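Local coordinates for tudor domain-containing protein 1 (Homo sapiens, PDB 5M9N) that probably takes part in piRNA-guided repression of transposable elements during spermatogenesis, its Tudor domains recognising arginine-methylated partner peptides, at residues Trp99-Val104 and Cys132-Lys137; Val113-Val118 and Glu124-Met129. All blocks are in the same frame, centred on the assembly; numbering follows the deposited sequence.

Contact 1 of 2, residues Trp99-Val104 and Cys132-Lys137; sequences WYRASV and CPIIPK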
loop_
_atom_site.group_PDB
_atom_site.type_symbol
_atom_site.label_atom_id
_atom_site.label_comp_id
_atom_site.label_asym_id
_atom_site.label_seq_id
_atom_site.Cartn_x
_atom_site.Cartn_y
_atom_site.Cartn_z
ATOM N N TRP A 99 4.475 10.573 10.619
ATOM C CA TRP A 99 5.221 9.353 10.714
ATOM C C TRP A 99 4.345 8.160 10.257
ATOM O O TRP A 99 3.189 8.052 10.641
ATOM C CB TRP A 99 5.682 9.163 12.135
ATOM C CG TRP A 99 6.839 10.113 12.456
ATOM C CD1 TRP A 99 6.738 11.320 13.130
ATOM C CD2 TRP A 99 8.208 9.960 12.127
ATOM N NE1 TRP A 99 7.946 11.901 13.243
ATOM C CE2 TRP A 99 8.883 11.101 12.644
ATOM C CE3 TRP A 99 8.957 8.969 11.473
ATOM C CZ2 TRP A 99 10.249 11.278 12.522
ATOM C CZ3 TRP A 99 10.325 9.157 11.323
ATOM C CH2 TRP A 99 10.972 10.307 11.869
ATOM N N TYR A 100 4.931 7.308 9.436
ATOM C CA TYR A 100 4.251 6.164 8.820
ATOM C C TYR A 100 5.133 4.955 8.933
ATOM O O TYR A 100 6.350 5.107 9.085
ATOM C CB TYR A 100 3.917 6.493 7.356
ATOM C CG TYR A 100 2.883 7.594 7.192
ATOM C CD1 TYR A 100 1.531 7.343 7.173
ATOM C CD2 TYR A 100 3.285 8.900 7.089
ATOM C CE1 TYR A 100 0.585 8.409 7.099
ATOM C CE2 TYR A 100 2.410 9.933 6.970
ATOM C CZ TYR A 100 1.038 9.693 6.988
ATOM O OH TYR A 100 0.267 10.784 6.831
ATOM N N ARG A 101 4.556 3.767 8.777
ATOM C CA ARG A 101 5.352 2.537 8.698
ATOM C C ARG A 101 5.918 2.347 7.289
ATOM O O ARG A 101 5.288 2.608 6.250
ATOM C CB ARG A 101 4.551 1.356 9.196
ATOM C CG ARG A 101 4.032 1.580 10.597
ATOM C CD ARG A 101 3.411 0.376 11.190
ATOM N NE ARG A 101 2.357 -0.210 10.354
ATOM C CZ ARG A 101 1.585 -1.199 10.738
ATOM N NH1 ARG A 101 1.696 -1.744 11.928
ATOM N NH2 ARG A 101 0.683 -1.668 9.923
ATOM N N ALA A 102 7.201 1.971 7.229
ATOM C CA ALA A 102 7.833 1.961 5.950
ATOM C C ALA A 102 8.869 0.827 5.856
ATOM O O ALA A 102 9.519 0.518 6.835
ATOM C CB ALA A 102 8.499 3.270 5.675
ATOM N N SER A 103 8.900 0.207 4.683
ATOM C CA SER A 103 9.894 -0.836 4.334
ATOM C C SER A 103 11.078 -0.191 3.676
ATOM O O SER A 103 10.925 0.571 2.770
ATOM C CB SER A 103 9.253 -1.781 3.350
ATOM O OG SER A 103 10.078 -2.881 3.134
ATOM N N VAL A 104 12.282 -0.542 4.109
ATOM C CA VAL A 104 13.499 -0.033 3.470
ATOM C C VAL A 104 13.769 -0.769 2.158
ATOM O O VAL A 104 14.062 -1.950 2.196
ATOM C CB VAL A 104 14.651 -0.210 4.447
ATOM C CG1 VAL A 104 15.975 0.277 3.843
ATOM C CG2 VAL A 104 14.322 0.511 5.751
ATOM N N CYS A 132 13.332 6.595 11.650
ATOM C CA CYS A 132 13.249 6.397 13.129
ATOM C C CYS A 132 13.257 4.832 13.150
ATOM O O CYS A 132 12.585 4.201 12.306
ATOM C CB CYS A 132 11.865 7.180 13.676
ATOM S SG CYS A 132 10.549 6.730 14.953
ATOM N N PRO A 133 13.971 4.160 14.080
ATOM C CA PRO A 133 13.605 2.722 14.246
ATOM C C PRO A 133 12.195 2.501 14.835
ATOM O O PRO A 133 11.619 3.436 15.381
ATOM C CB PRO A 133 14.650 2.185 15.204
ATOM C CG PRO A 133 15.185 3.389 15.905
ATOM C CD PRO A 133 15.056 4.567 15.008
ATOM N N ILE A 134 11.666 1.284 14.647
ATOM C CA ILE A 134 10.332 0.889 15.099
ATOM C C ILE A 134 10.505 -0.128 16.213
ATOM O O ILE A 134 11.564 -0.760 16.343
ATOM C CB ILE A 134 9.452 0.316 13.933
ATOM C CG1 ILE A 134 7.938 0.427 14.256
ATOM C CG2 ILE A 134 9.871 -1.106 13.564
ATOM C CD1 ILE A 134 7.045 0.508 13.029
ATOM N N ILE A 135 9.459 -0.280 17.007
ATOM C CA ILE A 135 9.382 -1.342 18.030
ATOM C C ILE A 135 8.242 -2.311 17.733
ATOM O O ILE A 135 7.313 -1.940 17.025
ATOM C CB ILE A 135 9.241 -0.758 19.424
ATOM C CG1 ILE A 135 8.055 0.195 19.477
ATOM C CG2 ILE A 135 10.542 -0.056 19.798
ATOM C CD1 ILE A 135 7.593 0.414 20.887
ATOM N N PRO A 136 8.297 -3.546 18.278
ATOM C CA PRO A 136 7.309 -4.560 17.895
ATOM C C PRO A 136 5.870 -4.202 18.297
ATOM O O PRO A 136 4.951 -4.644 17.625
ATOM C CB PRO A 136 7.777 -5.827 18.637
ATOM C CG PRO A 136 9.169 -5.534 19.062
ATOM C CD PRO A 136 9.168 -4.071 19.336
ATOM N N LYS A 137 5.670 -3.395 19.337
ATOM C CA LYS A 137 4.307 -2.923 19.642
ATOM C C LYS A 137 3.675 -2.242 18.431
ATOM O O LYS A 137 2.509 -2.422 18.189
ATOM C CB LYS A 137 4.285 -1.968 20.833
ATOM C CG LYS A 137 2.895 -1.460 21.266
ATOM C CD LYS A 137 2.238 -2.342 22.336
ATOM C CE LYS A 137 0.720 -2.098 22.494
ATOM N NZ LYS A 137 0.103 -2.827 23.653
#

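Contact 2 of 2, residues Val113-Val118 and Glu124-Met129; sequences VLVGYV and EILSLM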
loop_
_atom_site.group_PDB
_atom_site.type_symbol
_atom_site.label_atom_id
_atom_site.label_comp_id
_atom_site.label_asym_id
_atom_site.label_seq_id
_atom_site.Cartn_x
_atom_site.Cartn_y
_atom_site.Cartn_z
ATOM N N VAL A 113 17.365 6.922 1.500
ATOM C CA VAL A 113 16.828 5.573 1.297
ATOM C C VAL A 113 15.517 5.614 0.515
ATOM O O VAL A 113 14.696 6.488 0.788
ATOM C CB VAL A 113 16.607 4.926 2.657
ATOM C CG1 VAL A 113 16.043 3.528 2.571
ATOM C CG2 VAL A 113 17.882 4.841 3.433
ATOM N N LEU A 114 15.307 4.656 -0.387
ATOM C CA LEU A 114 14.011 4.454 -1.060
ATOM C C LEU A 114 13.140 3.672 -0.088
ATOM O O LEU A 114 13.570 2.632 0.385
ATOM C CB LEU A 114 14.211 3.705 -2.347
ATOM C CG LEU A 114 12.946 3.361 -3.100
ATOM C CD1 LEU A 114 12.260 4.617 -3.592
ATOM C CD2 LEU A 114 13.283 2.436 -4.245
ATOM N N VAL A 115 11.989 4.241 0.318
ATOM C CA VAL A 115 11.129 3.540 1.257
ATOM C C VAL A 115 9.700 3.355 0.673
ATOM O O VAL A 115 9.269 4.196 -0.085
ATOM C CB VAL A 115 11.008 4.227 2.641
ATOM C CG1 VAL A 115 12.390 4.363 3.336
ATOM C CG2 VAL A 115 10.269 5.578 2.582
ATOM N N GLY A 116 9.067 2.238 0.989
ATOM C CA GLY A 116 7.640 1.987 0.645
ATOM C C GLY A 116 6.748 2.102 1.860
ATOM O O GLY A 116 7.064 1.540 2.926
ATOM N N TYR A 117 5.679 2.885 1.744
ATOM C CA TYR A 117 4.765 3.075 2.875
ATOM C C TYR A 117 3.838 1.903 2.939
ATOM O O TYR A 117 2.950 1.737 2.066
ATOM C CB TYR A 117 4.014 4.381 2.755
ATOM C CG TYR A 117 4.928 5.576 2.923
ATOM C CD1 TYR A 117 5.418 5.925 4.163
ATOM C CD2 TYR A 117 5.389 6.294 1.820
ATOM C CE1 TYR A 117 6.263 6.999 4.322
ATOM C CE2 TYR A 117 6.234 7.356 1.980
ATOM C CZ TYR A 117 6.714 7.694 3.236
ATOM O OH TYR A 117 7.547 8.801 3.389
ATOM N N VAL A 118 4.058 1.049 3.926
ATOM C CA VAL A 118 3.440 -0.275 3.886
ATOM C C VAL A 118 1.906 -0.261 4.177
ATOM O O VAL A 118 1.181 -1.225 3.964
ATOM C CB VAL A 118 4.076 -1.235 4.870
ATOM C CG1 VAL A 118 5.477 -1.564 4.428
ATOM C CG2 VAL A 118 4.021 -0.729 6.309
ATOM N N GLU A 124 8.871 6.867 -1.595
ATOM C CA GLU A 124 9.702 8.024 -1.893
ATOM C C GLU A 124 11.137 7.786 -1.417
ATOM O O GLU A 124 11.402 6.792 -0.775
ATOM C CB GLU A 124 9.201 9.314 -1.263
ATOM C CG GLU A 124 9.154 9.346 0.240
ATOM C CD GLU A 124 8.411 10.604 0.758
ATOM O OE1 GLU A 124 8.372 11.623 0.048
ATOM O OE2 GLU A 124 7.923 10.558 1.878
ATOM N N ILE A 125 11.998 8.738 -1.722
ATOM C CA ILE A 125 13.378 8.730 -1.242
ATOM C C ILE A 125 13.527 9.774 -0.177
ATOM O O ILE A 125 13.162 10.920 -0.377
ATOM C CB ILE A 125 14.365 8.951 -2.407
ATOM C CG1 ILE A 125 14.302 7.739 -3.312
ATOM C CG2 ILE A 125 15.800 9.135 -1.885
ATOM C CD1 ILE A 125 14.937 8.005 -4.666
ATOM N N LEU A 126 14.032 9.357 0.965
ATOM C CA LEU A 126 14.127 10.184 2.138
ATOM C C LEU A 126 15.555 10.202 2.683
ATOM O O LEU A 126 16.218 9.172 2.733
ATOM C CB LEU A 126 13.222 9.658 3.232
ATOM C CG LEU A 126 11.720 9.735 2.946
ATOM C CD1 LEU A 126 10.957 9.221 4.156
ATOM C CD2 LEU A 126 11.311 11.166 2.674
ATOM N N SER A 127 15.948 11.391 3.126
ATOM C CA SER A 127 17.031 11.551 4.058
ATOM C C SER A 127 16.916 10.580 5.239
ATOM O O SER A 127 15.824 10.398 5.807
ATOM C CB SER A 127 16.984 12.989 4.569
ATOM O OG SER A 127 18.000 13.185 5.530
ATOM N N LEU A 128 18.036 9.999 5.665
ATOM C CA LEU A 128 18.095 9.231 6.929
ATOM C C LEU A 128 17.581 9.975 8.172
ATOM O O LEU A 128 17.103 9.340 9.128
ATOM C CB LEU A 128 19.519 8.698 7.190
ATOM C CG LEU A 128 20.101 7.674 6.220
ATOM C CD1 LEU A 128 21.526 7.330 6.626
ATOM C CD2 LEU A 128 19.334 6.400 6.223
ATOM N N MET A 129 17.623 11.307 8.136
ATOM C CA MET A 129 17.097 12.102 9.219
ATOM C C MET A 129 15.559 11.897 9.339
ATOM O O MET A 129 15.022 12.137 10.397
ATOM C CB MET A 129 17.410 13.582 9.018
ATOM C CG MET A 129 18.875 13.939 8.798
ATOM S SD MET A 129 19.699 13.931 10.392
ATOM C CE MET A 129 21.436 14.085 9.885
#

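Contact 1 of 2, residues Trp99-Val104 and Cys132-Lys137
A disulfide sulfur lies above an indole: Cys132 SG sits 4.6 Å from the centroid of the Trp99 six-membered ring and only 20° off the ring normal. That makes a long sulfur-aromatic contact, and because SG is bonded to Cys72 of helix 58-73, the ring packs beside a covalent cross-link. The closer touch is made by carbon. Cys132 CB approaches the ring obliquely, 3.4 Å from Trp99 CZ3, and stands next to CH2 as well. Trp99 reaches this place because CG is anti to its own carbonyl carbon (chi1 -75°), which carries the indole out from strand 99-109 with its six-membered ring facing the sulfur of Cys132. A large flat ring suits the position, since it can offer a surface to the bulky sulfur while also packing against Cys72 and against Cys90 on strand 88-92.

Further along, Ile134 meets Arg101 through a single methyl. Its CD1 lies 4.0 Å from Arg101 CG and 4.1 Å from Arg101 CD, so a branched apolar residue rests on the aliphatic part of an arginine. CG1 of Ile134 is turned anti to its backbone N (chi1 -158°), directing CD1 at the strand. The arginine chain bends about its CG-CD bond (chi3), and several bonds fix its buried head: NH2 forms a salt bridge with Asp119, and NH1 donates to the carbonyls of Leu138 and Leu141.

Between the two segments the joining is by side chains alone, with the backbones more than 8 Å apart at CA. Neighbouring Tyr100 packs on the modified side chain of the bound peptide. The contact packs the end of strand 131-132 and the loop after it against strand 99-109 of the SH3-like Tudor barrel, with the disulfide joining it to helix 58-73 of the extended Tudor domain.

Contact 2 of 2, residues Val113-Val118 and Glu124-Met129
Tyr117 OH donates a hydrogen bond to Glu124 OE2 at 2.3 Å, shorter than is normal, so the length is doubtful and the pair is best read as a close phenol-carboxylate contact. OE2 approaches at the ring edge and in the ring plane, with the carboxylate plane turned 65° from it. Glu124 CG sits between its backbone N and carbonyl carbon (chi1 62°), and the extended chain carries the acid to the phenol. The other oxygen, OE1, is hydrogen-bonded to Ser94 OG.

Beside this pair Leu126 CD1 packs 3.5 Å from Tyr117 OH and also meets Val115 CG2. Val113 CG2 touches Leu128 CD2 at 3.5 Å, the side chains crossing at about a right angle. On the other face of the sheet, Leu114 CD1 rests against Ile125 CG1. Val113, Val115 and Ile125 branch at CB, which suits an extended strand, while the leucines branch one carbon later and reach across to the neighbouring segment.

These side chains are positioned by an antiparallel hairpin. Val113 with Leu126 and Val115 with Glu124 are hydrogen-bonded pairs, each joined by two backbone bonds; the straightest runs from Val115 N to Glu124 O, 2.8 Å long and 174° at the hydrogen. Leu114 and Ile125 form the non-hydrogen-bonded pair between them. At the end of the strand, Ser127 OG accepts from Met129 N in an ST turn.

Phe93 stands edge-to-face with Tyr117, which itself packs on the modified side chain of the peptide. With Leu126 CD1 and the acid at its hydroxyl, this is consistent with a ring held in place for the ligand in a Tudor aromatic cage.

The centres of the two contacts lie 11 Å apart, and all four segments fall within the Tudor domain. Along the chain contact 2 is nested inside the loop closed by contact 1: strand 99-109 is followed by 112-117, then by 123-127, and the chain returns through 132-137. Strands 99-109 and 112-117 are neighbours in one five-stranded antiparallel sheet, where Ser103 N lies 2.9 Å from Gly116 O, a probable hydrogen bond. Contact 1 joins strand 99-109 to the end of edge strand 131-132 and the loop that follows; contact 2 is the hairpin at the other outer side. Together the neighbouring strands bring Tyr100 and Tyr117 to one peptide-binding site, consistent with a Tudor aromatic cage.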